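Local coordinates for protein Atp-dependent DNA ligase (Psychromonas sp., PDB 4D05) that catalyses the ATP-dependent sealing of breaks in the DNA backbone, working through an enzyme-adenylate intermediate, and has a minimized DNA-binding surface, at residues Arg31-Trp34 with Leu39-Lys42; Ala55-Thr60 with Ile93-Phe98; Phe141-Lys146 with Glu153-His158; Thr19-Ser24 with Asp171-Lys176. All blocks are in the same frame, centred on the assembly; numbering follows the deposited sequence.

Contact 1: residues Arg31-Trp34 with Leu39-Lys42; sequences RAYW and LISK. With SO4 (sulfate ion), chain F.
Tyr33 and Ile40 are the hydrogen-bonded pair of an antiparallel beta hairpin, strands 30-34 and 39-40, the latter an outermost strand of its sheet in the nucleotide-binding domain. Tyr33 N donates to Ile40 O over 2.8 Å, almost straight (168°) and in the carbonyl plane. The return bond, Ile40 N to Tyr33 O, is also 2.8 Å but bends to 147°, its donor standing out of the plane of the Tyr33 carbonyl. On this face, Ile40 CD1 lies at the edge of the Tyr33 ring, 4.3 Å from CD2.

The other face belongs to the non-hydrogen-bonded pair Trp34 and Leu39. Leu39 CD2 sits 3.8 Å from Trp34 CB and meets the indole at its edge, near CE3; leucine suits the place because its CD2 methyl can pack against both Trp34 and Ala32 CB. Pro58 O accepts from Trp34 NE1 and so helps fix the rotation of the indole.

At the strand end a water joins the backbones, donating to Arg31 O at 2.7 Å and accepting from Lys42 N at 2.8 Å. The extended Arg31 chain, closing what fits the KxDGxR motif of ligases, crosses Lys42 at about a right angle, and its guanidinium goes to Asp63. Lys42, bent at its third torsion (67°), places NZ 2.9 Å from O2 of a sulfate that Lys174 and Arg168 also bind.

Contact 2: residues Ala55-Thr60 with Ile93-Phe98; sequences ASFPTT and IKFMIF. With AMP (adenosine monophosphate), chain H.
Phe57 and Phe95 meet through their rings, and the join is wholly aromatic and apolar. The planes lie 19° apart, close to parallel, but the rings have slid so far past each other that they barely overlap, with centroids 6.0 Å apart. Contact is therefore made at one corner, where Phe57 CE2 comes 3.8 Å from Phe95 CD2. One face of the Phe95 ring takes CG2 of Ile97 near the rim. Flat, bulky rings suit this place because each can bridge the wide gap between loop and strand.

Stacking on the nucleotide is the second kind of interaction. Phe98 lays its ring almost parallel to the adenine of AMP, with N3 over the ring centre, 3.4 Å above the plane, and C2 of AMP 3.5 Å from Phe98 CG. A serine here would probably leave that face of the base without its aromatic cover, so that the adenine could shift in the pocket.

Outside the pair, Trp34 meets Phe57 edge to face, while Leu126 of strand 126-128 touches both Phe57 and Phe95. The loop 55-60 thus lies against the sheet containing strand 94-99, with helix 107-121 touching Pro58 and Ile97.

Contact 3: residues Phe141-Lys146 with Glu153-His158; sequences FDLLNK and EGLMLH. With AMP (adenosine monophosphate), chain H.
The hydrogen bond from Lys146 N to Asp142 O, 3.0 Å long, belongs to the helical turn that holds Leu143 and Leu144 against Leu155 of strand 154-158. Helix and strand axes approach to 7.9 Å at 136°, so the helix crosses the strand obliquely, running more against it than along it.

Leu155 does most of the reaching. Its CD1 wedges between the two helix leucines, 4.0 Å from Leu143 CG and 3.9 Å from Leu144 CB, and also rests 3.8 Å from Leu144 N. From the helix side, Leu144 sends CD1 to Gly154 CA at 3.8 Å; CG stands anti to the backbone N (chi1 178°), which swings the branch toward the strand. Gly154 suits its place because, at its unusual backbone angles, a CB would press on the carbonyl oxygen of Glu153. This Glu-Gly pair resembles motif IV of the nucleotidyltransferases.

Met156, one place beyond Leu155 and built as selenomethionine, serves the nucleotide: its CG lies over the adenine, 3.4 Å from AMP C6, on the opposite face of the base from Phe98. The strand therefore has an oily side for helix 137-149 and a ligand side for AMP. Because the helix contact consists of methyl and methylene groups, it depends on close fit and burial, and no directional polar bond between the segments sets how the helix lies.

Contact 4: residues Thr19-Ser24 with Asp171-Lys176; sequences TQYYVS and DLMKLK. With AMP (adenosine monophosphate), chain H; SO4 (sulfate ion), chain F.
Tyr21 extends toward Asp171 and Met173, and each part of its side chain has a different task. CB already points at segment 171-176, and CG, anti to the carbonyl carbon (chi1 -65°), carries the ring the same way. Along one edge of the ring, CD2 and CE2 lie near Asp171 O, the latter at 4.0 Å and close to the ring plane. Met173, modelled as selenomethionine, bends at its third torsion to bring its methyl to this part of the ring, crossing it at about a right angle, although the modelled separation is doubtful. At the tip, Tyr21 OH donates to a water 2.6 Å away, which in turn donates to Asp171 OD1 at 2.8 Å. Tyrosine suits the place by joining a greasy ring to a polar end. A phenylalanine here would remove the hydroxyl, and the water on Asp171 OD1 would probably lose its anchor on this side.

The segments are not neighbours in their sheet: strand 154-159 runs between strands 21-26 and 173-175, antiparallel to both, and its His159 meets the Tyr21 ring edge to face.

Further along, both segments serve the pocket of this nucleotidyltransferase domain. AMP N6 donates to Ser24 OG over 2.9 Å. Lys174, in a Lys-Leu-Lys sequence that fits motif V, runs extended beyond CG and packs CE 3.4 Å from AMP O1P. Its NZ lies 2.7 Å from the same O1P and 2.9 Å from O1 of the sulfate, hydrogen-bonded to both anions.

All four contacts lie in the nucleotide-binding domain, and AMP sits between its two sheets. Contacts 1 and 2, with centres 11 Å apart, both reach the sheet holding strands 30-34 and 94-99, and touch where Trp34 meets the loop 55-60. Contacts 3 and 4, 9 Å apart, both reach the other sheet, with strand 154-159 hydrogen-bonded to strands 21-26 and 173-175. The two pairs stand 22 to 24 Å apart between centres. Along the chain, contacts 1, 2 and 3 follow in series, all nested inside the long loop that contact 4 closes. That closure brings together segments 147 residues apart in sequence around one nucleotide, while contacts 1 and 4 also share the sulfate.

Contact 1: residues Arg31-Trp34 with Leu39-Lys42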
# COMPACT_ATOMS: atom_id res chain seq x y z
N ARG A 31 4.81 -8.88 3.61
CA ARG A 31 4.39 -8.82 4.99
C ARG A 31 4.74 -10.10 5.72
O ARG A 31 4.59 -11.19 5.18
CB ARG A 31 2.90 -8.59 5.09
CG ARG A 31 2.47 -8.24 6.50
CD ARG A 31 1.03 -7.85 6.61
NE ARG A 31 0.69 -7.57 7.99
CZ ARG A 31 -0.19 -6.67 8.38
NH1 ARG A 31 -0.87 -5.97 7.52
NH2 ARG A 31 -0.40 -6.50 9.66
N ALA A 32 5.19 -9.98 6.97
CA ALA A 32 5.48 -11.14 7.80
C ALA A 32 5.01 -10.87 9.22
O ALA A 32 5.16 -9.76 9.74
CB ALA A 32 6.97 -11.47 7.78
N TYR A 33 4.45 -11.90 9.84
CA TYR A 33 4.06 -11.88 11.23
C TYR A 33 5.02 -12.78 11.99
O TYR A 33 5.17 -13.97 11.68
CB TYR A 33 2.64 -12.41 11.34
CG TYR A 33 2.14 -12.63 12.74
CD1 TYR A 33 1.68 -11.59 13.48
CD2 TYR A 33 2.09 -13.88 13.30
CE1 TYR A 33 1.18 -11.79 14.78
CE2 TYR A 33 1.61 -14.09 14.58
CZ TYR A 33 1.18 -13.04 15.32
OH TYR A 33 0.70 -13.21 16.59
N TRP A 34 5.69 -12.18 12.96
CA TRP A 34 6.56 -12.92 13.88
C TRP A 34 5.78 -13.31 15.09
O TRP A 34 5.28 -12.47 15.83
CB TRP A 34 7.75 -12.06 14.27
CG TRP A 34 8.62 -12.58 15.37
CD1 TRP A 34 8.63 -12.15 16.65
CD2 TRP A 34 9.62 -13.61 15.28
NE1 TRP A 34 9.58 -12.83 17.38
CE2 TRP A 34 10.20 -13.73 16.56
CE3 TRP A 34 10.08 -14.43 14.25
CZ2 TRP A 34 11.21 -14.65 16.83
CZ3 TRP A 34 11.09 -15.32 14.52
CH2 TRP A 34 11.64 -15.43 15.80
N LEU A 39 8.49 -16.66 11.36
CA LEU A 39 7.87 -15.64 10.52
C LEU A 39 6.82 -16.30 9.63
O LEU A 39 7.10 -17.33 9.00
CB LEU A 39 8.93 -14.96 9.63
CG LEU A 39 9.94 -14.11 10.38
CD1 LEU A 39 11.11 -13.75 9.49
CD2 LEU A 39 9.27 -12.85 10.91
N ILE A 40 5.64 -15.70 9.59
CA ILE A 40 4.49 -16.24 8.88
C ILE A 40 3.95 -15.25 7.86
O ILE A 40 3.78 -14.06 8.15
CB ILE A 40 3.36 -16.61 9.88
CG1 ILE A 40 3.92 -17.56 10.98
CG2 ILE A 40 2.16 -17.17 9.16
CD1 ILE A 40 2.98 -17.89 12.02
N SER A 41 3.65 -15.73 6.65
CA SER A 41 3.14 -14.88 5.58
C SER A 41 1.66 -14.57 5.76
O SER A 41 1.00 -15.19 6.56
CB SER A 41 3.32 -15.56 4.22
OG SER A 41 2.31 -16.56 4.03
N LYS A 42 1.15 -13.60 5.00
CA LYS A 42 -0.26 -13.25 5.13
C LYS A 42 -1.20 -14.41 4.84
O LYS A 42 -2.34 -14.42 5.33
CB LYS A 42 -0.65 -12.10 4.19
CG LYS A 42 -0.17 -10.78 4.58
CD LYS A 42 -0.36 -9.79 3.40
CE LYS A 42 -1.79 -9.50 3.07
NZ LYS A 42 -1.86 -8.48 1.96
S SO4 F . -3.89 -5.10 2.40
O1 SO4 F . -3.04 -4.56 1.34
O2 SO4 F . -3.20 -6.16 3.16
O3 SO4 F . -4.25 -4.05 3.36
O4 SO4 F . -5.12 -5.66 1.80
O HOH W 1 2.92 -12.19 3.30

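Contact 2: residues Ala55-Thr60 with Ile93-Phe98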
# COMPACT_ATOMS: atom_id res chain seq x y z
N ALA A 55 17.70 -15.39 14.93
CA ALA A 55 18.24 -15.83 16.21
C ALA A 55 18.18 -14.81 17.35
O ALA A 55 17.97 -15.18 18.51
CB ALA A 55 19.66 -16.31 16.04
N SER A 56 18.39 -13.54 17.02
CA SER A 56 18.44 -12.49 18.02
C SER A 56 17.07 -11.94 18.41
O SER A 56 16.95 -11.17 19.36
CB SER A 56 19.27 -11.34 17.47
OG SER A 56 18.54 -10.74 16.39
N PHE A 57 16.04 -12.26 17.63
CA PHE A 57 14.74 -11.61 17.78
C PHE A 57 14.15 -11.88 19.16
O PHE A 57 14.30 -12.98 19.71
CB PHE A 57 13.73 -12.12 16.73
CG PHE A 57 13.98 -11.64 15.31
CD1 PHE A 57 15.14 -10.95 14.94
CD2 PHE A 57 13.02 -11.88 14.36
CE1 PHE A 57 15.33 -10.55 13.61
CE2 PHE A 57 13.18 -11.51 13.04
CZ PHE A 57 14.34 -10.82 12.65
N PRO A 58 13.48 -10.89 19.73
CA PRO A 58 12.74 -11.08 20.98
C PRO A 58 11.50 -11.95 20.75
O PRO A 58 11.12 -12.15 19.60
CB PRO A 58 12.34 -9.66 21.36
CG PRO A 58 12.18 -8.98 20.05
CD PRO A 58 13.28 -9.54 19.18
N THR A 59 10.91 -12.49 21.81
CA THR A 59 9.78 -13.37 21.64
C THR A 59 8.46 -12.60 21.58
O THR A 59 7.39 -13.17 21.34
CB THR A 59 9.74 -14.51 22.68
OG1 THR A 59 9.93 -13.97 23.98
CG2 THR A 59 10.88 -15.51 22.41
N THR A 60 8.53 -11.28 21.76
CA THR A 60 7.35 -10.42 21.57
C THR A 60 6.87 -10.58 20.13
O THR A 60 7.67 -10.54 19.21
CB THR A 60 7.74 -8.97 21.79
OG1 THR A 60 8.28 -8.82 23.12
CG2 THR A 60 6.56 -8.05 21.63
N ILE A 93 18.04 -8.83 3.55
CA ILE A 93 16.69 -8.51 4.02
C ILE A 93 16.69 -7.90 5.43
O ILE A 93 17.49 -8.26 6.27
CB ILE A 93 15.79 -9.78 3.97
CG1 ILE A 93 15.72 -10.29 2.54
CG2 ILE A 93 14.41 -9.49 4.49
CD1 ILE A 93 14.83 -11.49 2.36
N LYS A 94 15.79 -6.95 5.66
CA LYS A 94 15.50 -6.46 6.99
C LYS A 94 14.02 -6.72 7.24
O LYS A 94 13.17 -6.51 6.36
CB LYS A 94 15.76 -4.95 7.10
CG LYS A 94 17.21 -4.60 6.87
CD LYS A 94 17.43 -3.21 6.35
CE LYS A 94 16.92 -3.06 4.91
NZ LYS A 94 17.42 -1.81 4.34
N PHE A 95 13.72 -7.19 8.45
CA PHE A 95 12.36 -7.24 8.98
C PHE A 95 12.08 -5.88 9.58
O PHE A 95 12.62 -5.52 10.65
CB PHE A 95 12.23 -8.37 10.01
CG PHE A 95 10.81 -8.63 10.50
CD1 PHE A 95 9.72 -8.60 9.66
CD2 PHE A 95 10.60 -8.93 11.83
CE1 PHE A 95 8.43 -8.87 10.14
CE2 PHE A 95 9.33 -9.21 12.30
CZ PHE A 95 8.24 -9.15 11.46
N MSE A 96 11.30 -5.09 8.85
CA MSE A 96 10.99 -3.71 9.18
C MSE A 96 9.67 -3.68 9.90
O MSE A 96 8.61 -3.85 9.29
CB MSE A 96 10.87 -2.88 7.87
CG MSE A 96 12.09 -2.92 6.96
SE MSE A 96 13.68 -2.04 7.57
CE MSE A 96 12.96 -0.23 7.68
N ILE A 97 9.72 -3.47 11.22
CA ILE A 97 8.51 -3.64 12.01
C ILE A 97 7.67 -2.39 12.11
O ILE A 97 8.20 -1.27 12.18
CB ILE A 97 8.83 -4.25 13.37
CG1 ILE A 97 9.65 -3.30 14.25
CG2 ILE A 97 9.54 -5.60 13.14
CD1 ILE A 97 9.81 -3.80 15.71
N PHE A 98 6.36 -2.62 12.19
CA PHE A 98 5.42 -1.53 12.30
C PHE A 98 4.32 -1.78 13.36
O PHE A 98 3.54 -0.89 13.62
CB PHE A 98 4.82 -1.16 10.92
CG PHE A 98 4.16 -2.31 10.20
CD1 PHE A 98 2.96 -2.80 10.62
CD2 PHE A 98 4.71 -2.87 9.07
CE1 PHE A 98 2.32 -3.85 9.96
CE2 PHE A 98 4.06 -3.91 8.40
CZ PHE A 98 2.87 -4.38 8.85
P AMP H . -0.37 -1.29 -0.13
O1P AMP H . -1.75 -0.95 -0.59
O2P AMP H . 0.55 -2.28 -0.83
O5' AMP H . -0.47 -1.60 1.42
C5' AMP H . 0.77 -1.79 2.06
C4' AMP H . 0.62 -3.02 2.90
O4' AMP H . 1.81 -3.28 3.63
C3' AMP H . -0.48 -2.76 3.87
O3' AMP H . -1.25 -3.97 3.87
C2' AMP H . 0.22 -2.54 5.18
O2' AMP H . -0.68 -3.23 6.05
C1' AMP H . 1.68 -3.05 5.02
N9 AMP H . 2.68 -1.96 5.28
C8 AMP H . 3.74 -1.53 4.55
N7 AMP H . 4.38 -0.48 5.11
C5 AMP H . 3.74 -0.27 6.28
C6 AMP H . 3.85 0.72 7.36
N6 AMP H . 4.82 1.64 7.32
N1 AMP H . 2.98 0.60 8.37
C2 AMP H . 1.98 -0.29 8.39
N3 AMP H . 1.79 -1.20 7.45
C4 AMP H . 2.63 -1.23 6.39

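Contact 3: residues Phe141-Lys146 with Glu153-His158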
# COMPACT_ATOMS: atom_id res chain seq x y z
N PHE A 141 1.01 16.08 2.36
CA PHE A 141 1.02 15.84 0.91
C PHE A 141 2.38 16.24 0.33
O PHE A 141 2.82 15.70 -0.67
CB PHE A 141 -0.11 16.63 0.23
CG PHE A 141 -1.48 16.01 0.32
CD1 PHE A 141 -1.78 14.99 1.20
CD2 PHE A 141 -2.50 16.46 -0.54
CE1 PHE A 141 -3.04 14.43 1.24
CE2 PHE A 141 -3.78 15.91 -0.48
CZ PHE A 141 -4.03 14.88 0.43
N ASP A 142 3.05 17.20 0.95
CA ASP A 142 4.42 17.51 0.54
C ASP A 142 5.33 16.32 0.83
O ASP A 142 6.16 15.94 -0.00
CB ASP A 142 4.93 18.79 1.27
CG ASP A 142 6.05 19.53 0.51
OD1 ASP A 142 6.08 19.52 -0.73
OD2 ASP A 142 6.90 20.15 1.20
N LEU A 143 5.20 15.75 2.03
CA LEU A 143 5.95 14.55 2.41
C LEU A 143 5.66 13.39 1.45
O LEU A 143 6.58 12.71 1.02
CB LEU A 143 5.64 14.13 3.84
CG LEU A 143 6.27 12.82 4.28
CD1 LEU A 143 7.78 12.83 4.18
CD2 LEU A 143 5.82 12.52 5.67
N LEU A 144 4.39 13.21 1.11
CA LEU A 144 4.01 12.15 0.15
C LEU A 144 4.80 12.34 -1.15
O LEU A 144 5.34 11.39 -1.73
CB LEU A 144 2.52 12.16 -0.08
CG LEU A 144 1.98 11.16 -1.08
CD1 LEU A 144 2.32 9.76 -0.66
CD2 LEU A 144 0.48 11.35 -1.19
N ASN A 145 4.83 13.57 -1.65
CA ASN A 145 5.63 13.84 -2.84
C ASN A 145 7.12 13.53 -2.69
O ASN A 145 7.74 12.98 -3.58
CB ASN A 145 5.47 15.30 -3.30
CG ASN A 145 6.06 15.50 -4.69
OD1 ASN A 145 5.66 14.80 -5.64
ND2 ASN A 145 7.00 16.39 -4.82
N LYS A 146 7.72 13.92 -1.57
CA LYS A 146 9.12 13.61 -1.35
C LYS A 146 9.39 12.10 -1.44
O LYS A 146 10.36 11.66 -2.07
CB LYS A 146 9.56 14.12 0.01
CG LYS A 146 9.57 15.61 0.12
CD LYS A 146 9.99 16.07 1.58
CE LYS A 146 9.92 17.57 1.78
NZ LYS A 146 10.35 17.90 3.19
N GLU A 153 6.75 4.16 -2.05
CA GLU A 153 5.41 3.76 -2.48
C GLU A 153 4.31 4.72 -2.02
O GLU A 153 3.32 4.93 -2.69
CB GLU A 153 5.13 2.32 -1.98
CG GLU A 153 4.05 1.57 -2.72
CD GLU A 153 4.50 1.04 -4.08
OE1 GLU A 153 5.56 1.45 -4.58
OE2 GLU A 153 3.78 0.21 -4.66
N GLY A 154 4.49 5.30 -0.84
CA GLY A 154 3.46 6.13 -0.26
C GLY A 154 3.66 6.24 1.24
O GLY A 154 4.78 6.04 1.73
N LEU A 155 2.58 6.58 1.95
CA LEU A 155 2.62 6.73 3.40
C LEU A 155 1.56 5.89 4.08
O LEU A 155 0.57 5.49 3.46
CB LEU A 155 2.39 8.21 3.78
CG LEU A 155 3.40 9.18 3.22
CD1 LEU A 155 2.99 10.64 3.50
CD2 LEU A 155 4.72 8.87 3.81
N MSE A 156 1.77 5.60 5.36
CA MSE A 156 0.77 5.03 6.22
C MSE A 156 0.56 5.93 7.42
O MSE A 156 1.49 6.54 7.90
CB MSE A 156 1.23 3.65 6.75
CG MSE A 156 1.59 2.63 5.66
SE MSE A 156 0.01 1.97 4.68
CE MSE A 156 -1.08 1.43 6.23
N LEU A 157 -0.69 5.98 7.90
CA LEU A 157 -1.08 6.76 9.05
C LEU A 157 -1.69 5.82 10.10
O LEU A 157 -2.55 4.99 9.78
CB LEU A 157 -2.12 7.80 8.67
CG LEU A 157 -1.60 8.99 7.82
CD1 LEU A 157 -1.50 8.65 6.34
CD2 LEU A 157 -2.47 10.18 7.99
N HIS A 158 -1.29 5.98 11.36
CA HIS A 158 -1.83 5.13 12.42
C HIS A 158 -2.11 5.99 13.64
O HIS A 158 -1.22 6.65 14.17
CB HIS A 158 -0.82 4.04 12.73
CG HIS A 158 -1.37 2.89 13.52
ND1 HIS A 158 -0.69 1.70 13.63
CD2 HIS A 158 -2.49 2.76 14.24
CE1 HIS A 158 -1.41 0.86 14.35
NE2 HIS A 158 -2.49 1.49 14.77
P AMP H . -0.37 -1.29 -0.13
O1P AMP H . -1.75 -0.95 -0.59
O2P AMP H . 0.55 -2.28 -0.83
O5' AMP H . -0.47 -1.60 1.42
C5' AMP H . 0.77 -1.79 2.06
C4' AMP H . 0.62 -3.02 2.90
O4' AMP H . 1.81 -3.28 3.63
C3' AMP H . -0.48 -2.76 3.87
O3' AMP H . -1.25 -3.97 3.87
C2' AMP H . 0.22 -2.54 5.18
O2' AMP H . -0.68 -3.23 6.05
C1' AMP H . 1.68 -3.05 5.02
N9 AMP H . 2.68 -1.96 5.28
C8 AMP H . 3.74 -1.53 4.55
N7 AMP H . 4.38 -0.48 5.11
C5 AMP H . 3.74 -0.27 6.28
C6 AMP H . 3.85 0.72 7.36
N6 AMP H . 4.82 1.64 7.32
N1 AMP H . 2.98 0.60 8.37
C2 AMP H . 1.98 -0.29 8.39
N3 AMP H . 1.79 -1.20 7.45
C4 AMP H . 2.63 -1.23 6.39

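Contact 4: residues Thr19-Ser24 with Asp171-Lys176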
# COMPACT_ATOMS: atom_id res chain seq x y z
N THR A 19 -2.88 15.52 13.12
CA THR A 19 -1.93 15.61 14.24
C THR A 19 -2.07 14.44 15.20
O THR A 19 -1.23 14.27 16.09
CB THR A 19 -2.06 16.93 15.03
OG1 THR A 19 -3.26 16.92 15.81
CG2 THR A 19 -2.08 18.12 14.03
N GLN A 20 -3.10 13.64 15.05
CA GLN A 20 -3.31 12.50 15.94
C GLN A 20 -2.69 11.23 15.39
O GLN A 20 -2.74 10.20 16.06
CB GLN A 20 -4.79 12.27 16.14
CG GLN A 20 -5.47 13.49 16.55
CD GLN A 20 -6.10 13.34 17.85
OE1 GLN A 20 -5.41 13.07 18.84
NE2 GLN A 20 -7.41 13.49 17.89
N TYR A 21 -2.11 11.31 14.19
CA TYR A 21 -1.59 10.10 13.53
C TYR A 21 -0.09 10.07 13.41
O TYR A 21 0.55 11.06 13.04
CB TYR A 21 -2.15 9.99 12.12
CG TYR A 21 -3.62 9.79 12.13
CD1 TYR A 21 -4.47 10.87 12.34
CD2 TYR A 21 -4.17 8.53 11.98
CE1 TYR A 21 -5.81 10.69 12.39
CE2 TYR A 21 -5.52 8.35 12.03
CZ TYR A 21 -6.34 9.45 12.24
OH TYR A 21 -7.71 9.32 12.32
N TYR A 22 0.49 8.89 13.67
CA TYR A 22 1.87 8.65 13.32
C TYR A 22 1.96 8.29 11.84
O TYR A 22 1.21 7.44 11.35
CB TYR A 22 2.47 7.53 14.20
CG TYR A 22 2.85 8.08 15.57
CD1 TYR A 22 4.04 8.76 15.75
CD2 TYR A 22 1.98 7.96 16.63
CE1 TYR A 22 4.39 9.30 17.00
CE2 TYR A 22 2.30 8.49 17.87
CZ TYR A 22 3.50 9.16 18.05
OH TYR A 22 3.79 9.68 19.30
N VAL A 23 2.92 8.91 11.17
CA VAL A 23 3.07 8.77 9.72
C VAL A 23 4.37 8.05 9.43
O VAL A 23 5.42 8.40 9.97
CB VAL A 23 3.07 10.16 9.04
CG1 VAL A 23 3.17 10.02 7.55
CG2 VAL A 23 1.84 10.91 9.46
N SER A 24 4.30 7.05 8.55
CA SER A 24 5.44 6.25 8.19
C SER A 24 5.41 5.99 6.69
O SER A 24 4.40 6.18 6.04
CB SER A 24 5.40 4.91 8.96
OG SER A 24 4.24 4.18 8.61
N ASP A 171 -8.42 3.28 12.03
CA ASP A 171 -7.34 4.00 12.66
C ASP A 171 -6.01 3.79 11.93
O ASP A 171 -5.02 4.43 12.27
CB ASP A 171 -7.18 3.54 14.07
CG ASP A 171 -8.26 4.06 14.96
OD1 ASP A 171 -8.87 5.12 14.65
OD2 ASP A 171 -8.52 3.38 15.94
N LEU A 172 -5.98 2.88 10.97
CA LEU A 172 -4.79 2.63 10.17
C LEU A 172 -5.14 2.89 8.71
O LEU A 172 -5.99 2.20 8.17
CB LEU A 172 -4.35 1.16 10.33
CG LEU A 172 -3.09 0.75 9.58
CD1 LEU A 172 -1.85 1.49 10.05
CD2 LEU A 172 -2.83 -0.76 9.64
N MSE A 173 -4.52 3.87 8.10
CA MSE A 173 -4.87 4.27 6.74
C MSE A 173 -3.68 4.30 5.77
O MSE A 173 -2.58 4.67 6.14
CB MSE A 173 -5.49 5.65 6.76
CG MSE A 173 -6.82 5.72 7.46
SE MSE A 173 -7.48 7.55 7.63
CE MSE A 173 -6.37 8.06 9.11
N LYS A 174 -3.95 3.91 4.52
CA LYS A 174 -2.99 3.97 3.43
C LYS A 174 -3.16 5.30 2.75
O LYS A 174 -4.28 5.70 2.47
CB LYS A 174 -3.28 2.91 2.34
CG LYS A 174 -3.39 1.53 2.82
CD LYS A 174 -3.86 0.59 1.68
CE LYS A 174 -3.73 -0.82 2.14
NZ LYS A 174 -3.83 -1.77 1.01
N LEU A 175 -2.05 5.92 2.38
CA LEU A 175 -2.09 7.14 1.57
C LEU A 175 -1.14 7.00 0.39
O LEU A 175 0.09 7.00 0.54
CB LEU A 175 -1.73 8.35 2.44
CG LEU A 175 -1.53 9.65 1.68
CD1 LEU A 175 -2.73 10.02 0.85
CD2 LEU A 175 -1.21 10.76 2.68
N LYS A 176 -1.72 6.86 -0.80
CA LYS A 176 -0.92 6.86 -2.02
C LYS A 176 -1.40 8.03 -2.86
O LYS A 176 -2.48 8.58 -2.61
CB LYS A 176 -1.06 5.53 -2.78
CG LYS A 176 -0.41 4.36 -2.03
CD LYS A 176 -0.45 3.05 -2.79
CE LYS A 176 0.62 3.02 -3.88
NZ LYS A 176 0.90 1.62 -4.38
P AMP H . -0.37 -1.29 -0.13
O1P AMP H . -1.75 -0.95 -0.59
O2P AMP H . 0.55 -2.28 -0.83
O5' AMP H . -0.47 -1.60 1.42
C5' AMP H . 0.77 -1.79 2.06
C4' AMP H . 0.62 -3.02 2.90
O4' AMP H . 1.81 -3.28 3.63
C3' AMP H . -0.48 -2.76 3.87
O3' AMP H . -1.25 -3.97 3.87
C2' AMP H . 0.22 -2.54 5.18
O2' AMP H . -0.68 -3.23 6.05
C1' AMP H . 1.68 -3.05 5.02
N9 AMP H . 2.68 -1.96 5.28
C8 AMP H . 3.74 -1.53 4.55
N7 AMP H . 4.38 -0.48 5.11
C5 AMP H . 3.74 -0.27 6.28
C6 AMP H . 3.85 0.72 7.36
N6 AMP H . 4.82 1.64 7.32
N1 AMP H . 2.98 0.60 8.37
C2 AMP H . 1.98 -0.29 8.39
N3 AMP H . 1.79 -1.20 7.45
C4 AMP H . 2.63 -1.23 6.39
S SO4 F . -3.89 -5.10 2.40
O1 SO4 F . -3.04 -4.56 1.34
O2 SO4 F . -3.20 -6.16 3.16
O3 SO4 F . -4.25 -4.05 3.36
O4 SO4 F . -5.12 -5.66 1.80
O HOH W 2 -9.22 7.24 12.85